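Local atomic coordinates of AvrPib protein (Magnaporthe oryzae, PDB entry 5Z1V), a protein that is a MAX effector of the rice blast fungus with avirulence function, probably secreted. Residues W26-S34 and T45-T53. Numbering follows the deposited sequence. Where two conformers were deposited one is given.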
loop_
_atom_site.group_PDB
_atom_site.type_symbol
_atom_site.label_atom_id
_atom_site.label_comp_id
_atom_site.label_asym_id
_atom_site.label_seq_id
_atom_site.Cartn_x
_atom_site.Cartn_y
_atom_site.Cartn_z
ATOM N N TRP A 26 -5.618 0.415 5.586
ATOM C CA TRP A 26 -4.186 0.149 5.490
ATOM C C TRP A 26 -3.985 -1.280 5.012
ATOM O O TRP A 26 -4.873 -2.125 5.129
ATOM C CB TRP A 26 -3.465 0.380 6.828
ATOM C CG TRP A 26 -3.959 -0.477 7.909
ATOM C CD1 TRP A 26 -5.055 -0.260 8.695
ATOM C CD2 TRP A 26 -3.404 -1.727 8.326
ATOM N NE1 TRP A 26 -5.206 -1.297 9.587
ATOM C CE2 TRP A 26 -4.209 -2.212 9.378
ATOM C CE3 TRP A 26 -2.301 -2.479 7.914
ATOM C CZ2 TRP A 26 -3.940 -3.412 10.030
ATOM C CZ3 TRP A 26 -2.038 -3.674 8.557
ATOM C CH2 TRP A 26 -2.853 -4.126 9.604
ATOM N N VAL A 27 -2.807 -1.538 4.447
ATOM C CA VAL A 27 -2.444 -2.864 3.952
ATOM C C VAL A 27 -0.993 -3.128 4.337
ATOM O O VAL A 27 -0.299 -2.255 4.842
ATOM C CB VAL A 27 -2.633 -3.015 2.416
ATOM C CG1 VAL A 27 -4.101 -2.863 2.009
ATOM C CG2 VAL A 27 -1.761 -2.028 1.619
ATOM N N GLU A 28 -0.546 -4.367 4.119
ATOM C CA GLU A 28 0.854 -4.747 4.310
ATOM C C GLU A 28 1.431 -5.319 3.023
ATOM O O GLU A 28 0.809 -6.181 2.390
ATOM C CB GLU A 28 0.995 -5.778 5.429
ATOM C CG GLU A 28 0.567 -5.286 6.776
ATOM C CD GLU A 28 0.711 -6.357 7.823
ATOM O OE1 GLU A 28 1.647 -6.250 8.635
ATOM O OE2 GLU A 28 -0.095 -7.311 7.809
ATOM N N VAL A 29 2.621 -4.851 2.646
ATOM C CA VAL A 29 3.289 -5.314 1.424
ATOM C C VAL A 29 4.782 -5.426 1.732
ATOM O O VAL A 29 5.334 -4.547 2.408
ATOM C CB VAL A 29 3.028 -4.361 0.238
ATOM C CG1 VAL A 29 3.774 -4.789 -1.035
ATOM C CG2 VAL A 29 1.549 -4.264 -0.073
ATOM N N PRO A 30 5.475 -6.474 1.285
ATOM C CA PRO A 30 6.923 -6.528 1.510
ATOM C C PRO A 30 7.663 -5.522 0.645
ATOM O O PRO A 30 7.264 -5.217 -0.486
ATOM C CB PRO A 30 7.296 -7.966 1.129
ATOM C CG PRO A 30 6.215 -8.409 0.214
ATOM C CD PRO A 30 4.964 -7.700 0.650
ATOM N N LYS A 31 8.766 -5.012 1.198
ATOM C CA LYS A 31 9.651 -4.141 0.438
ATOM C C LYS A 31 10.058 -4.794 -0.871
ATOM O O LYS A 31 10.421 -5.974 -0.912
ATOM C CB LYS A 31 10.906 -3.803 1.249
ATOM C CG LYS A 31 10.711 -2.763 2.314
ATOM C CD LYS A 31 12.044 -2.418 2.946
ATOM C CE LYS A 31 11.898 -1.345 4.016
ATOM N NZ LYS A 31 13.200 -1.088 4.695
ATOM N N GLY A 32 10.030 -4.010 -1.940
ATOM C CA GLY A 32 10.440 -4.486 -3.237
ATOM C C GLY A 32 9.408 -5.303 -3.965
ATOM O O GLY A 32 9.745 -5.953 -4.961
ATOM N N GLU A 33 8.153 -5.282 -3.520
ATOM C CA GLU A 33 7.150 -6.163 -4.111
ATOM C C GLU A 33 5.854 -5.396 -4.320
ATOM O O GLU A 33 5.702 -4.261 -3.859
ATOM C CB GLU A 33 6.890 -7.401 -3.245
ATOM C CG GLU A 33 8.035 -8.426 -3.286
ATOM C CD GLU A 33 7.719 -9.677 -2.495
ATOM O OE1 GLU A 33 6.547 -10.092 -2.491
ATOM O OE2 GLU A 33 8.633 -10.245 -1.863
ATOM N N SER A 34 4.926 -6.044 -5.027
ATOM C CA SER A 34 3.598 -5.502 -5.333
ATOM C C SER A 34 2.545 -6.535 -4.974
ATOM O O SER A 34 2.760 -7.735 -5.142
ATOM C CB SER A 34 3.450 -5.143 -6.821
ATOM O OG SER A 34 4.452 -4.235 -7.245
ATOM N N THR A 45 -3.254 -2.219 -7.406
ATOM C CA THR A 45 -1.926 -2.753 -7.108
ATOM C C THR A 45 -1.225 -1.779 -6.171
ATOM O O THR A 45 -1.149 -0.588 -6.472
ATOM C CB THR A 45 -1.083 -2.934 -8.374
ATOM O OG1 THR A 45 -1.796 -3.733 -9.330
ATOM C CG2 THR A 45 0.235 -3.620 -8.039
ATOM N N VAL A 46 -0.744 -2.274 -5.029
ATOM C CA VAL A 46 0.073 -1.495 -4.102
ATOM C C VAL A 46 1.494 -2.039 -4.155
ATOM O O VAL A 46 1.712 -3.237 -3.943
ATOM C CB VAL A 46 -0.465 -1.558 -2.659
ATOM C CG1 VAL A 46 0.504 -0.813 -1.709
ATOM C CG2 VAL A 46 -1.874 -0.967 -2.595
ATOM N N SER A 47 2.455 -1.167 -4.420
ATOM C CA SER A 47 3.853 -1.565 -4.530
ATOM C C SER A 47 4.664 -0.853 -3.463
ATOM O O SER A 47 4.400 0.309 -3.159
ATOM C CB SER A 47 4.415 -1.209 -5.920
ATOM O OG SER A 47 3.600 -1.743 -6.946
ATOM N N VAL A 48 5.634 -1.543 -2.874
ATOM C CA VAL A 48 6.591 -0.921 -1.963
ATOM C C VAL A 48 7.975 -1.063 -2.581
ATOM O O VAL A 48 8.397 -2.177 -2.931
ATOM C CB VAL A 48 6.558 -1.542 -0.558
ATOM C CG1 VAL A 48 7.557 -0.830 0.340
ATOM C CG2 VAL A 48 5.141 -1.444 0.028
ATOM N N SER A 49 8.658 0.073 -2.760
ATOM C CA SER A 49 9.989 0.077 -3.341
ATOM C C SER A 49 11.018 -0.405 -2.325
ATOM O O SER A 49 10.733 -0.552 -1.136
ATOM C CB SER A 49 10.350 1.480 -3.832
ATOM O OG SER A 49 9.420 1.935 -4.798
ATOM N N ASP A 50 12.245 -0.631 -2.813
ATOM C CA ASP A 50 13.362 -1.000 -1.945
ATOM C C ASP A 50 13.471 -0.077 -0.737
ATOM O O ASP A 50 13.793 -0.522 0.372
ATOM C CB ASP A 50 14.683 -0.951 -2.720
ATOM C CG ASP A 50 14.899 -2.143 -3.641
ATOM O OD1 ASP A 50 16.033 -2.268 -4.178
ATOM O OD2 ASP A 50 13.959 -2.944 -3.828
ATOM N N ASP A 51 13.238 1.219 -0.935
ATOM C CA ASP A 51 13.422 2.188 0.131
ATOM C C ASP A 51 12.194 2.319 1.016
ATOM O O ASP A 51 12.155 3.211 1.861
ATOM C CB ASP A 51 13.841 3.557 -0.445
ATOM C CG ASP A 51 12.747 4.228 -1.291
ATOM O OD1 ASP A 51 11.594 3.736 -1.316
ATOM O OD2 ASP A 51 13.030 5.285 -1.913
ATOM N N GLY A 52 11.194 1.451 0.834
ATOM C CA GLY A 52 10.010 1.462 1.666
ATOM C C GLY A 52 8.908 2.391 1.195
ATOM O O GLY A 52 7.820 2.391 1.796
ATOM N N THR A 53 9.154 3.181 0.147
ATOM C CA THR A 53 8.128 4.086 -0.372
ATOM C C THR A 53 7.039 3.301 -1.085
ATOM O O THR A 53 7.341 2.494 -1.975
ATOM C CB THR A 53 8.732 5.085 -1.356
ATOM O OG1 THR A 53 9.863 5.731 -0.756
ATOM C CG2 THR A 53 7.706 6.121 -1.719
HETATM O O HOH W 1 14.454 0.199 2.960
#
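Val-48 packs against the start of the turn that follows strand 26-29, its CG2 3.6 Å from Val-29 CB and its CB 3.7 Å from Pro-30 O. With CG1 anti to the backbone N (chi1 -179°), the other methyl, CG2, is the one turned to Val-29, and the two side chains run antiparallel, flank to flank. Next along the strand, Val-29 CG2 meets Val-46 CG1 at 4.0 Å, and Val-27 CG2 makes a looser touch on that methyl of Val-46, at 4.2 Å.

One well-formed backbone bond ties the end of the turn to strand 45-48: Val-48 N gives a nearly straight bond (165°) to Glu-33 O, 2.9 Å away, whereas Val-48 O is approached by Gly-32 N and Glu-33 N in bent, weak bonds. At Ser-34 the strands come close, CA to CA 4.0 Å from Ser-47, and the two hydroxyls share a hydrogen bond, OG to OG 2.7 Å, across a non-hydrogen-bonded antiparallel pair. Lys-31 stretches its extended chain over the 49-52 turn: CD lies 3.6 Å from Asp-50 O, and a water links NZ to that same carbonyl, though the NZ side of this bridge is unusually short.

Further out, Phe-37 packs on Val-27, Val-29 and Val-46, while Val-15 touches Val-48, so strands of both sheets close round the valines. The type II turn of residues 30-33 carries the chain from one three-stranded antiparallel sheet to the other, and the strands 26-29 and 45-48 cross at -55°. Two such sheets packed about a hydrophobic core form the β-sandwich of MAX effectors.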